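Local coordinates for protein topoisomerase IV subunit A (Escherichia coli, PDB 1ZVT) that belongs to a type II topoisomerase that separates linked DNA circles and relaxes supercoils, its C-terminal beta-pinwheel domain probably binding the DNA substrate, at residues P3-L8 against K36-G41; S9-V14 against N28-D33; V50-R55 against P82-D87; L157-S162 against G223-R228; S200-H205 against V241-P246. All blocks are in the same frame, centred on the assembly; numbering follows the deposited sequence.

Contact 1 (P3-L8 against K36-G41)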
# COMPACT_ATOMS: atom_id res chain seq x y z
N PRO A 3 17.44 -8.03 -15.52
CA PRO A 3 16.85 -6.92 -14.76
C PRO A 3 15.82 -6.15 -15.56
O PRO A 3 16.08 -5.83 -16.72
CB PRO A 3 18.06 -6.02 -14.47
CG PRO A 3 19.10 -6.45 -15.42
CD PRO A 3 18.90 -7.90 -15.63
N VAL A 4 14.67 -5.84 -14.95
CA VAL A 4 13.63 -5.06 -15.60
C VAL A 4 13.08 -4.03 -14.62
O VAL A 4 13.15 -4.22 -13.39
CB VAL A 4 12.44 -5.93 -16.11
CG1 VAL A 4 12.92 -6.89 -17.21
CG2 VAL A 4 11.79 -6.71 -14.98
N THR A 5 12.49 -2.98 -15.19
CA THR A 5 11.69 -2.00 -14.43
C THR A 5 10.31 -1.99 -15.04
O THR A 5 10.17 -1.82 -16.25
CB THR A 5 12.29 -0.60 -14.52
OG1 THR A 5 13.60 -0.64 -13.94
CG2 THR A 5 11.44 0.42 -13.75
N ILE A 6 9.29 -2.17 -14.20
CA ILE A 6 7.92 -2.08 -14.69
C ILE A 6 7.40 -0.68 -14.37
O ILE A 6 7.55 -0.20 -13.24
CB ILE A 6 6.99 -3.12 -14.03
CG1 ILE A 6 7.63 -4.53 -14.00
CG2 ILE A 6 5.62 -3.09 -14.72
CD1 ILE A 6 8.09 -5.06 -15.37
N VAL A 7 6.82 -0.02 -15.37
CA VAL A 7 6.38 1.37 -15.24
C VAL A 7 4.88 1.45 -15.45
O VAL A 7 4.36 0.94 -16.45
CB VAL A 7 7.08 2.27 -16.28
CG1 VAL A 7 6.62 3.77 -16.15
CG2 VAL A 7 8.62 2.14 -16.14
N LEU A 8 4.20 2.05 -14.48
CA LEU A 8 2.74 2.22 -14.47
C LEU A 8 2.41 3.68 -14.67
O LEU A 8 3.01 4.56 -14.04
CB LEU A 8 2.20 1.78 -13.10
CG LEU A 8 0.71 1.98 -12.84
CD1 LEU A 8 -0.15 1.11 -13.80
CD2 LEU A 8 0.38 1.68 -11.35
N LYS A 36 3.18 7.29 -13.03
CA LYS A 36 2.55 7.04 -11.74
C LYS A 36 3.49 6.35 -10.76
O LYS A 36 3.62 6.79 -9.63
CB LYS A 36 1.26 6.22 -11.90
CG LYS A 36 0.56 5.97 -10.52
CD LYS A 36 -0.88 5.44 -10.68
CE LYS A 36 -1.38 4.88 -9.35
NZ LYS A 36 -1.38 5.85 -8.23
N ALA A 37 4.15 5.28 -11.21
CA ALA A 37 5.02 4.50 -10.34
C ALA A 37 5.88 3.56 -11.15
O ALA A 37 5.53 3.17 -12.27
CB ALA A 37 4.20 3.69 -9.31
N ALA A 38 7.00 3.17 -10.54
CA ALA A 38 7.87 2.15 -11.12
C ALA A 38 8.31 1.17 -10.04
O ALA A 38 8.50 1.56 -8.86
CB ALA A 38 9.06 2.77 -11.81
N VAL A 39 8.45 -0.09 -10.43
CA VAL A 39 9.05 -1.12 -9.55
C VAL A 39 10.14 -1.85 -10.31
O VAL A 39 10.19 -1.81 -11.54
CB VAL A 39 8.00 -2.11 -8.99
CG1 VAL A 39 6.98 -1.34 -8.09
CG2 VAL A 39 7.28 -2.80 -10.12
N LYS A 40 11.03 -2.52 -9.60
CA LYS A 40 12.13 -3.21 -10.28
C LYS A 40 12.24 -4.64 -9.81
O LYS A 40 11.79 -4.99 -8.70
CB LYS A 40 13.45 -2.47 -10.08
CG LYS A 40 13.98 -2.51 -8.64
CD LYS A 40 15.34 -1.79 -8.55
CE LYS A 40 15.80 -1.64 -7.11
NZ LYS A 40 14.93 -0.66 -6.36
N GLY A 41 12.80 -5.48 -10.67
CA GLY A 41 12.95 -6.88 -10.34
C GLY A 41 13.62 -7.59 -11.49
O GLY A 41 14.39 -6.98 -12.23

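Contact 2 (S9-V14 against N28-D33)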
# COMPACT_ATOMS: atom_id res chain seq x y z
N SER A 9 1.46 3.94 -15.55
CA SER A 9 1.05 5.31 -15.81
C SER A 9 -0.26 5.66 -15.10
O SER A 9 -0.97 4.78 -14.60
CB SER A 9 0.91 5.55 -17.31
OG SER A 9 -0.30 4.96 -17.79
N GLN A 10 -0.57 6.97 -15.07
CA GLN A 10 -1.77 7.46 -14.39
C GLN A 10 -3.05 6.83 -14.95
O GLN A 10 -3.99 6.53 -14.20
CB GLN A 10 -1.86 8.99 -14.54
CG GLN A 10 -0.85 9.76 -13.72
CD GLN A 10 -0.98 9.50 -12.22
OE1 GLN A 10 -2.08 9.22 -11.71
NE2 GLN A 10 0.15 9.56 -11.52
N MET A 11 -3.03 6.58 -16.26
CA MET A 11 -4.19 5.99 -16.95
C MET A 11 -4.22 4.46 -16.91
O MET A 11 -5.12 3.84 -17.48
CB MET A 11 -4.21 6.45 -18.40
CG MET A 11 -4.44 7.95 -18.59
SD MET A 11 -6.00 8.48 -17.90
CE MET A 11 -5.51 9.32 -16.40
N GLY A 12 -3.24 3.85 -16.23
CA GLY A 12 -3.26 2.40 -16.05
C GLY A 12 -2.64 1.62 -17.20
O GLY A 12 -3.01 0.47 -17.44
N TRP A 13 -1.67 2.24 -17.86
CA TRP A 13 -0.92 1.60 -18.93
C TRP A 13 0.43 1.19 -18.38
O TRP A 13 1.00 1.89 -17.52
CB TRP A 13 -0.74 2.55 -20.11
CG TRP A 13 -2.01 2.73 -20.89
CD1 TRP A 13 -3.26 2.92 -20.38
CD2 TRP A 13 -2.15 2.71 -22.31
NE1 TRP A 13 -4.18 3.04 -21.40
CE2 TRP A 13 -3.53 2.90 -22.59
CE3 TRP A 13 -1.25 2.54 -23.37
CZ2 TRP A 13 -4.02 2.94 -23.91
CZ3 TRP A 13 -1.75 2.58 -24.68
CH2 TRP A 13 -3.12 2.78 -24.93
N VAL A 14 0.93 0.06 -18.86
CA VAL A 14 2.18 -0.49 -18.31
C VAL A 14 3.17 -0.85 -19.39
O VAL A 14 2.79 -1.10 -20.53
CB VAL A 14 1.93 -1.75 -17.45
CG1 VAL A 14 1.29 -1.36 -16.14
CG2 VAL A 14 1.04 -2.79 -18.19
N ASN A 28 7.99 8.19 -22.92
CA ASN A 28 6.87 8.63 -23.73
C ASN A 28 5.56 8.18 -23.10
O ASN A 28 5.40 7.01 -22.75
CB ASN A 28 7.05 8.02 -25.13
CG ASN A 28 5.99 8.47 -26.13
OD1 ASN A 28 5.77 7.80 -27.15
ND2 ASN A 28 5.33 9.59 -25.86
N TYR A 29 4.63 9.11 -22.93
CA TYR A 29 3.28 8.75 -22.51
C TYR A 29 2.30 9.21 -23.56
O TYR A 29 2.59 10.15 -24.30
CB TYR A 29 2.95 9.34 -21.14
CG TYR A 29 3.82 8.72 -20.07
CD1 TYR A 29 5.03 9.30 -19.72
CD2 TYR A 29 3.44 7.54 -19.44
CE1 TYR A 29 5.86 8.72 -18.76
CE2 TYR A 29 4.25 6.94 -18.48
CZ TYR A 29 5.45 7.54 -18.14
OH TYR A 29 6.26 6.94 -17.19
N LYS A 30 1.15 8.53 -23.65
CA LYS A 30 0.12 8.97 -24.60
C LYS A 30 -0.46 10.31 -24.13
O LYS A 30 -0.37 10.65 -22.95
CB LYS A 30 -0.95 7.90 -24.77
CG LYS A 30 -1.90 7.77 -23.61
CD LYS A 30 -2.72 6.50 -23.70
CE LYS A 30 -3.59 6.34 -22.47
NZ LYS A 30 -4.93 6.96 -22.67
N ALA A 31 -1.02 11.08 -25.06
CA ALA A 31 -1.59 12.38 -24.72
C ALA A 31 -2.53 12.26 -23.52
O ALA A 31 -3.41 11.40 -23.49
CB ALA A 31 -2.36 12.94 -25.92
N GLY A 32 -2.33 13.13 -22.52
CA GLY A 32 -3.16 13.11 -21.31
C GLY A 32 -2.69 12.12 -20.24
O GLY A 32 -3.28 12.02 -19.17
N ASP A 33 -1.62 11.39 -20.53
CA ASP A 33 -1.14 10.39 -19.56
C ASP A 33 0.24 10.79 -19.06
O ASP A 33 0.93 11.62 -19.67
CB ASP A 33 -1.12 9.01 -20.22
CG ASP A 33 -1.11 7.86 -19.21
OD1 ASP A 33 -1.21 8.08 -17.98
OD2 ASP A 33 -1.02 6.70 -19.66

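Contact 3 (V50-R55 against P82-D87)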
# COMPACT_ATOMS: atom_id res chain seq x y z
N VAL A 50 -2.57 -4.37 -7.31
CA VAL A 50 -3.73 -4.44 -6.43
C VAL A 50 -4.76 -3.38 -6.86
O VAL A 50 -4.40 -2.20 -7.03
CB VAL A 50 -3.32 -4.24 -4.96
CG1 VAL A 50 -4.56 -4.35 -4.08
CG2 VAL A 50 -2.28 -5.30 -4.53
N ASP A 51 -6.01 -3.80 -7.06
CA ASP A 51 -7.06 -2.84 -7.47
C ASP A 51 -7.80 -2.22 -6.30
O ASP A 51 -7.60 -2.61 -5.13
CB ASP A 51 -8.00 -3.41 -8.57
CG ASP A 51 -9.07 -4.38 -8.03
OD1 ASP A 51 -9.36 -4.39 -6.82
OD2 ASP A 51 -9.64 -5.11 -8.85
N SER A 52 -8.66 -1.24 -6.62
CA SER A 52 -9.37 -0.46 -5.61
C SER A 52 -10.40 -1.26 -4.81
O SER A 52 -10.92 -0.76 -3.80
CB SER A 52 -10.05 0.74 -6.28
OG SER A 52 -10.84 0.29 -7.34
N THR A 53 -10.70 -2.48 -5.25
CA THR A 53 -11.65 -3.38 -4.59
C THR A 53 -10.97 -4.43 -3.72
O THR A 53 -11.64 -5.24 -3.08
CB THR A 53 -12.61 -4.07 -5.60
OG1 THR A 53 -11.92 -5.07 -6.34
CG2 THR A 53 -13.25 -3.07 -6.54
N GLY A 54 -9.64 -4.40 -3.69
CA GLY A 54 -8.87 -5.32 -2.86
C GLY A 54 -8.48 -6.62 -3.55
O GLY A 54 -8.05 -7.58 -2.89
N ARG A 55 -8.62 -6.66 -4.87
CA ARG A 55 -8.18 -7.83 -5.65
C ARG A 55 -6.72 -7.67 -6.05
O ARG A 55 -6.27 -6.57 -6.31
CB ARG A 55 -9.06 -8.02 -6.89
CG ARG A 55 -10.54 -8.31 -6.54
CD ARG A 55 -11.33 -8.79 -7.76
NE ARG A 55 -10.95 -10.15 -8.19
CZ ARG A 55 -11.48 -11.28 -7.73
NH1 ARG A 55 -12.40 -11.27 -6.76
NH2 ARG A 55 -11.09 -12.44 -8.22
N PRO A 82 -16.32 -3.62 -12.28
CA PRO A 82 -16.87 -2.34 -12.74
C PRO A 82 -16.38 -1.13 -11.92
O PRO A 82 -16.54 -1.12 -10.70
CB PRO A 82 -18.38 -2.52 -12.58
CG PRO A 82 -18.61 -3.99 -12.62
CD PRO A 82 -17.35 -4.66 -12.12
N GLY A 83 -15.75 -0.16 -12.57
CA GLY A 83 -15.35 1.08 -11.90
C GLY A 83 -14.07 1.02 -11.09
O GLY A 83 -13.62 2.04 -10.55
N ALA A 84 -13.46 -0.16 -11.02
CA ALA A 84 -12.23 -0.35 -10.24
C ALA A 84 -11.06 0.24 -10.99
O ALA A 84 -11.05 0.27 -12.24
CB ALA A 84 -12.00 -1.84 -9.99
N THR A 85 -10.07 0.69 -10.23
CA THR A 85 -8.83 1.21 -10.78
C THR A 85 -7.66 0.40 -10.21
O THR A 85 -7.79 -0.22 -9.15
CB THR A 85 -8.60 2.68 -10.39
OG1 THR A 85 -8.75 2.85 -8.97
CG2 THR A 85 -9.58 3.62 -11.13
N VAL A 86 -6.53 0.41 -10.92
CA VAL A 86 -5.30 -0.21 -10.41
C VAL A 86 -4.50 0.81 -9.63
O VAL A 86 -3.99 1.80 -10.18
CB VAL A 86 -4.44 -0.77 -11.55
CG1 VAL A 86 -3.06 -1.16 -11.06
CG2 VAL A 86 -5.15 -1.97 -12.19
N ASP A 87 -4.38 0.57 -8.32
CA ASP A 87 -3.84 1.60 -7.44
C ASP A 87 -2.44 1.34 -6.94
O ASP A 87 -1.72 2.26 -6.54
CB ASP A 87 -4.79 1.81 -6.25
CG ASP A 87 -6.14 2.35 -6.68
OD1 ASP A 87 -6.28 2.82 -7.83
OD2 ASP A 87 -7.08 2.29 -5.86

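Contact 4 (L157-S162 against G223-R228)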
# COMPACT_ATOMS: atom_id res chain seq x y z
N LEU A 157 -1.98 4.90 17.21
CA LEU A 157 -1.68 3.67 17.95
C LEU A 157 -0.45 3.02 17.36
O LEU A 157 -0.36 2.92 16.14
CB LEU A 157 -2.85 2.67 17.85
CG LEU A 157 -2.70 1.34 18.62
CD1 LEU A 157 -2.71 1.55 20.12
CD2 LEU A 157 -3.80 0.36 18.25
N MET A 158 0.47 2.58 18.21
CA MET A 158 1.68 1.88 17.73
C MET A 158 1.81 0.55 18.47
O MET A 158 1.64 0.50 19.69
CB MET A 158 2.94 2.71 17.97
CG MET A 158 4.18 2.11 17.31
SD MET A 158 5.56 3.27 17.32
CE MET A 158 6.15 3.17 19.00
N PHE A 159 2.14 -0.52 17.75
CA PHE A 159 2.44 -1.82 18.38
C PHE A 159 3.31 -2.62 17.42
O PHE A 159 3.35 -2.32 16.22
CB PHE A 159 1.15 -2.59 18.74
CG PHE A 159 0.25 -2.87 17.56
CD1 PHE A 159 0.51 -3.95 16.71
CD2 PHE A 159 -0.87 -2.09 17.33
CE1 PHE A 159 -0.33 -4.21 15.62
CE2 PHE A 159 -1.71 -2.34 16.24
CZ PHE A 159 -1.44 -3.41 15.39
N PRO A 160 4.04 -3.63 17.93
CA PRO A 160 4.93 -4.39 17.04
C PRO A 160 4.14 -5.06 15.91
O PRO A 160 3.09 -5.65 16.17
CB PRO A 160 5.54 -5.44 17.97
CG PRO A 160 5.45 -4.82 19.34
CD PRO A 160 4.10 -4.15 19.31
N VAL A 161 4.62 -4.96 14.67
CA VAL A 161 3.86 -5.53 13.55
C VAL A 161 3.66 -7.07 13.68
O VAL A 161 2.69 -7.60 13.14
CB VAL A 161 4.46 -5.10 12.17
CG1 VAL A 161 5.75 -5.81 11.91
CG2 VAL A 161 3.44 -5.33 11.02
N SER A 162 4.57 -7.74 14.40
CA SER A 162 4.41 -9.18 14.72
C SER A 162 3.13 -9.51 15.48
O SER A 162 2.70 -10.66 15.49
CB SER A 162 5.62 -9.69 15.52
OG SER A 162 5.84 -8.90 16.68
N GLY A 223 0.36 0.86 22.35
CA GLY A 223 -0.76 0.26 23.04
C GLY A 223 -1.07 -1.09 22.44
O GLY A 223 -0.36 -1.57 21.55
N GLU A 224 -2.13 -1.71 22.92
CA GLU A 224 -2.49 -3.03 22.43
C GLU A 224 -3.17 -2.90 21.08
O GLU A 224 -3.99 -2.01 20.89
CB GLU A 224 -3.43 -3.70 23.43
CG GLU A 224 -3.71 -5.17 23.16
CD GLU A 224 -2.61 -6.11 23.69
OE1 GLU A 224 -2.01 -5.80 24.74
OE2 GLU A 224 -2.39 -7.17 23.07
N ARG A 225 -2.86 -3.81 20.16
CA ARG A 225 -3.57 -3.90 18.90
C ARG A 225 -5.08 -3.94 19.13
O ARG A 225 -5.56 -4.64 20.04
CB ARG A 225 -3.13 -5.15 18.13
CG ARG A 225 -4.00 -5.44 16.92
CD ARG A 225 -3.45 -6.59 16.07
NE ARG A 225 -3.62 -7.90 16.70
CZ ARG A 225 -4.74 -8.61 16.68
NH1 ARG A 225 -5.84 -8.12 16.11
NH2 ARG A 225 -4.77 -9.81 17.25
N GLY A 226 -5.81 -3.15 18.35
CA GLY A 226 -7.27 -3.15 18.41
C GLY A 226 -7.87 -2.13 19.36
O GLY A 226 -9.10 -1.99 19.42
N ARG A 227 -7.02 -1.44 20.12
CA ARG A 227 -7.42 -0.30 20.94
C ARG A 227 -7.75 0.87 20.00
O ARG A 227 -7.43 0.82 18.79
CB ARG A 227 -6.30 0.08 21.92
CG ARG A 227 -6.10 -0.88 23.09
CD ARG A 227 -6.77 -0.35 24.34
NE ARG A 227 -6.68 -1.26 25.49
CZ ARG A 227 -7.58 -1.30 26.46
NH1 ARG A 227 -8.63 -0.49 26.42
NH2 ARG A 227 -7.45 -2.14 27.49
N ARG A 228 -8.38 1.92 20.53
CA ARG A 228 -8.85 2.99 19.65
C ARG A 228 -7.74 4.00 19.36
O ARG A 228 -7.87 4.79 18.43
CB ARG A 228 -10.13 3.69 20.16
CG ARG A 228 -9.93 4.50 21.38
CD ARG A 228 -11.16 5.40 21.62
NE ARG A 228 -11.01 6.11 22.87
CZ ARG A 228 -11.66 7.23 23.18
NH1 ARG A 228 -12.48 7.79 22.31
NH2 ARG A 228 -11.45 7.80 24.36

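Contact 5 (S200-H205 against V241-P246)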
# COMPACT_ATOMS: atom_id res chain seq x y z
N SER A 200 12.52 5.36 14.86
CA SER A 200 12.07 6.37 13.91
C SER A 200 11.52 7.65 14.54
O SER A 200 11.00 7.64 15.68
CB SER A 200 11.00 5.78 12.98
OG SER A 200 11.48 4.63 12.33
N THR A 201 11.61 8.74 13.79
CA THR A 201 11.00 10.02 14.13
C THR A 201 10.04 10.36 13.00
O THR A 201 10.37 10.12 11.85
CB THR A 201 12.06 11.14 14.27
OG1 THR A 201 12.93 10.83 15.36
CG2 THR A 201 11.43 12.51 14.48
N LEU A 202 8.86 10.85 13.36
CA LEU A 202 7.84 11.34 12.42
C LEU A 202 7.62 12.82 12.64
O LEU A 202 7.41 13.27 13.78
CB LEU A 202 6.51 10.61 12.63
CG LEU A 202 6.35 9.30 11.84
CD1 LEU A 202 6.97 8.14 12.56
CD2 LEU A 202 4.89 9.06 11.62
N THR A 203 7.63 13.58 11.56
CA THR A 203 7.27 14.98 11.62
C THR A 203 6.02 15.11 10.78
O THR A 203 6.02 14.72 9.63
CB THR A 203 8.39 15.87 11.06
OG1 THR A 203 9.58 15.67 11.85
CG2 THR A 203 8.00 17.32 11.11
N ILE A 204 4.96 15.63 11.38
CA ILE A 204 3.64 15.65 10.73
C ILE A 204 3.19 17.10 10.64
O ILE A 204 3.23 17.82 11.64
CB ILE A 204 2.62 14.80 11.55
CG1 ILE A 204 3.11 13.35 11.71
CG2 ILE A 204 1.22 14.84 10.93
CD1 ILE A 204 2.22 12.47 12.58
N HIS A 205 2.74 17.52 9.45
CA HIS A 205 2.25 18.87 9.28
C HIS A 205 0.79 18.88 8.88
O HIS A 205 0.35 18.00 8.15
CB HIS A 205 3.01 19.60 8.18
CG HIS A 205 4.50 19.52 8.32
ND1 HIS A 205 5.28 20.64 8.45
CD2 HIS A 205 5.34 18.46 8.33
CE1 HIS A 205 6.55 20.28 8.53
NE2 HIS A 205 6.61 18.97 8.44
N VAL A 241 4.09 14.35 5.82
CA VAL A 241 4.69 13.48 6.83
C VAL A 241 6.11 13.20 6.39
O VAL A 241 6.35 12.85 5.23
CB VAL A 241 3.95 12.14 6.96
CG1 VAL A 241 4.64 11.27 8.01
CG2 VAL A 241 2.48 12.33 7.35
N GLU A 242 7.06 13.33 7.31
CA GLU A 242 8.45 12.97 7.01
C GLU A 242 8.87 11.95 8.04
O GLU A 242 8.78 12.23 9.23
CB GLU A 242 9.34 14.22 7.09
CG GLU A 242 8.98 15.24 6.03
CD GLU A 242 9.30 16.65 6.47
OE1 GLU A 242 8.65 17.17 7.41
OE2 GLU A 242 10.24 17.22 5.88
N ILE A 243 9.30 10.78 7.58
CA ILE A 243 9.70 9.70 8.48
C ILE A 243 11.20 9.51 8.34
O ILE A 243 11.70 9.24 7.26
CB ILE A 243 8.98 8.38 8.10
CG1 ILE A 243 7.46 8.60 8.15
CG2 ILE A 243 9.39 7.26 9.03
CD1 ILE A 243 6.66 7.46 7.57
N ASP A 244 11.92 9.68 9.45
CA ASP A 244 13.36 9.45 9.48
C ASP A 244 13.58 8.15 10.25
O ASP A 244 13.20 8.07 11.41
CB ASP A 244 14.05 10.66 10.13
CG ASP A 244 13.98 11.90 9.26
OD1 ASP A 244 14.47 11.82 8.11
OD2 ASP A 244 13.40 12.94 9.68
N SER A 245 14.10 7.13 9.57
CA SER A 245 14.10 5.76 10.11
C SER A 245 15.45 5.06 10.02
O SER A 245 15.85 4.61 8.95
CB SER A 245 13.00 4.90 9.48
OG SER A 245 13.20 4.70 8.09
N PRO A 246 16.17 4.98 11.16
CA PRO A 246 17.46 4.32 11.24
C PRO A 246 17.30 2.80 11.18
O PRO A 246 16.43 2.25 11.86
CB PRO A 246 17.99 4.76 12.63
CG PRO A 246 17.08 5.92 13.04
CD PRO A 246 15.78 5.55 12.46
O HOH W 1 10.94 13.32 10.91

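Contact 1 (P3-L8 against K36-G41)
One edge of a four-stranded antiparallel sheet in the beta-pinwheel forms where Val4, Ile6 and Leu8 pair with Gly41, Val39 and Ala37. These are the hydrogen-bonded pairs. The N-to-C directions of the two segments are 161° apart. Ile6 N gives a bond of 2.8 Å to Val39 O, and Val39 N answers to Ile6 O. Leu8 N meets Ala37 O at 2.8 Å. A classic beta bulge follows, with Lys36 and Ala37 both opposite Leu8. Leu8 O therefore takes two bonds, from Lys36 N at 2.9 Å and from Ala37 N at 3.1 Å. The first lies in the carbonyl plane and the second is tilted 23° from it.

The side chains add small apolar touches. Val39 CG2 sits between the backbone N and the carbonyl carbon (chi1 -63°), and meets Ile6 CB at 3.9 Å. Leu8 CD2 lies 4.0 Å from Lys36 CD. On the other face, Thr5 CG2 lies 3.9 Å from Ala38 CB, while Thr5 OG1 bonds to Gly19 O. Val47 and Met89 cover Ile6 and Val39. The backbone thus supplies the polar bonds between the strands, and the apolar Ile6, Leu8 and Val39 face packs against the next sheet.

Contact 2 (S9-V14 against N28-D33)
Asp33, Lys30 and Met11 carry most of this contact, in which a loop packs on the hairpin turn between strands 3-9 and 13-18. The turn, Ser9 to Gly12, is type I. Asp33 CG is anti to the backbone N (chi1 -160°), which takes both carboxylate oxygens to the turn. OD2 takes the hydroxyl of Ser9 OG at 2.7 Å on its syn side. OD1 takes Met11 N at 2.9 Å, the N-H coming from 37° out of the carboxylate plane. Both oxygens are held, which probably limits rotation of the group. Ser9 OG also accepts from Trp13 N at 3.0 Å, and so links Asp33 OD2 to it. With an alanine here, Met11 N would probably lose this acceptor and the Ser9 hydroxyl its carboxylate partner.

Met11 and Asp33 run alongside in opposite senses, Met11 CG 3.3 Å from Asp33 OD1. The Asp33 loop has a type II turn from Lys30 to Asp33. Nearby, Tyr29 CE2 touches Ser9 CB, and Tyr29 OH bonds to Ala24 O. The Lys30 chain lies across the Trp13 side chain, nearly perpendicular to it. Its CE sits over one indole face as a CH-pi contact, 3.7 Å from the centroid of the five-membered ring.

Contact 3 (V50-R55 against P82-D87)
Backbone bonds join Val50 and Ser52 to Asp87 and Thr85, where strand 47-51 of a pinwheel sheet meets the start of its edge strand 86-90. Asp87 N donates to Val50 O at 3.1 Å. Ser52 N donates to Thr85 O at 2.9 Å. Between them Asp51 and Val86 form an antiparallel non-hydrogen-bonded pair.

One side chain adds a bond across the contact. Ser52 OG accepts from Thr85 N at 3.0 Å, and the bond is fairly straight at 164°. Ser52 OG stands between its own backbone N and carbonyl carbon (chi1 54°), which points it at Thr85 N. Thr85 therefore bonds to Ser52 through its backbone N and O alike.

Bonds within each segment hold the shape. Residues Asp51 to Gly54 make a type I turn, and Asp51 also starts an Asx turn. Its OD1 takes Thr53 N at 2.8 Å, Thr53 OG1 and Arg55 N. The hydroxyl comes on the syn side, while the two N-H groups come from opposite faces of the carboxylate, well out of its plane. Its other oxygen, OD2, bonds to Tyr57 OH. On the opposing segment Thr85 OG1 donates to Asp87 OD1 at 2.7 Å, which holds that carboxylate.

Apolar and van der Waals touches are few. Asp87 OD2 rests 3.4 Å from Ser52 CB. Thr53 CG2 meets Ala84 CB at 3.9 Å.

Contact 4 (L157-S162 against G223-R228)
Gly223 N donates to Met158 O at 3.0 Å with an N-H...O angle of 156°, the one backbone hydrogen bond between residues 157-162 and 223-228. Past it, Glu224 to Arg227 form a type II turn beside the strand, with Gly226 in the turn.

The aliphatic part of Arg225 lies over one face of Phe159. Phe159 CG stands between the backbone N and the carbonyl carbon (chi1 59°), which brings the ring to the loop. Arg225 CB lies over the centre of the ring, 3.6 Å from the centroid, in a CH-pi contact. Arg225 CG follows at 3.6 Å from Phe159 CZ. The guanidinium is turned 66° from the ring plane and goes elsewhere: Arg225 NH1 bonds to Lys174 O.

Leu157 puts its two methyls on the loop backbone. CD1 touches Gly223 CA at 3.7 Å. CD2 points into the turn, 3.6 Å from Glu224 O and 3.7 Å from Arg227 O. The same methyl lies at the edge of the Phe159 ring, in its plane.

Strand 155-160 is an inner strand of a four-stranded sheet of the beta-pinwheel. It pairs with strand 146-151 on one side and with the short strand 230-231 on the other. The loop carrying Gly223 to Arg228 leads from helix 215-219 into that short strand.

Contact 5 (S200-H205 against V241-P246)
Val241 packs on Leu202 as strand 240-244 pairs antiparallel with strand 201-206 in a three-stranded sheet of the pinwheel, Val241 CG1 lying 4.2 Å from Leu202 CD2. Glu242 comes next. Its N and O exchange bonds with Thr203 O and N. Its CG is anti to the carbonyl carbon (chi1 -64°), and the extended chain carries OE1 to His205 NE2 at 2.9 Å. The N-H meets OE1 nearly along the carboxylate C-O axis, and OE1 lies 22° out of the imidazole plane. A phenylalanine at His205 would probably leave Glu242 OE1 without this N-H partner and its carboxylate freer to turn.

Ile243 CG1 lies 3.9 Å from Leu202 CG. Asp244 N and O pair with Thr201 O and N. A water ties the polar face together, hydrogen-bonded to Thr203 OG1 at 2.9 Å, Glu242 O at 2.9 Å and Asp244 OD2 at 2.8 Å. Ser245 CB touches Ser200 OG at 3.2 Å, and that hydroxyl bonds to Pro197 O. Pro246 CD rests against Ser200.

The two faces differ in chemistry. Leu202, Ile204, Val241 and Ile243 form an apolar face on neighbouring strands, while Thr203, Glu242, Asp244 and His205 form a polar, hydrated one.

In the fold
Contacts 1 and 2 belong to one sheet and touch each other, Leu8 against Val14 and Val7 against Tyr29. Contact 2, a loop on the hairpin turn, is the one surface contact; contacts 1, 3, 4 and 5 are partly buried. Contact 3 starts the next sheet, and Lys36 CE of contact 1 packs on the backbone of Asp87. Contacts 4 and 5 lie farther along the chain, their centres about 19 Å apart, and their segments alternate in sequence. Contacts 1 and 5 are regular strand pairs, but contact 5 also has a polar, hydrated face with a His-carboxylate bond. Contacts 2 and 3 sit at turns, where aspartates bind backbone N-H groups. Contact 4 relies more on ring and methyl packing.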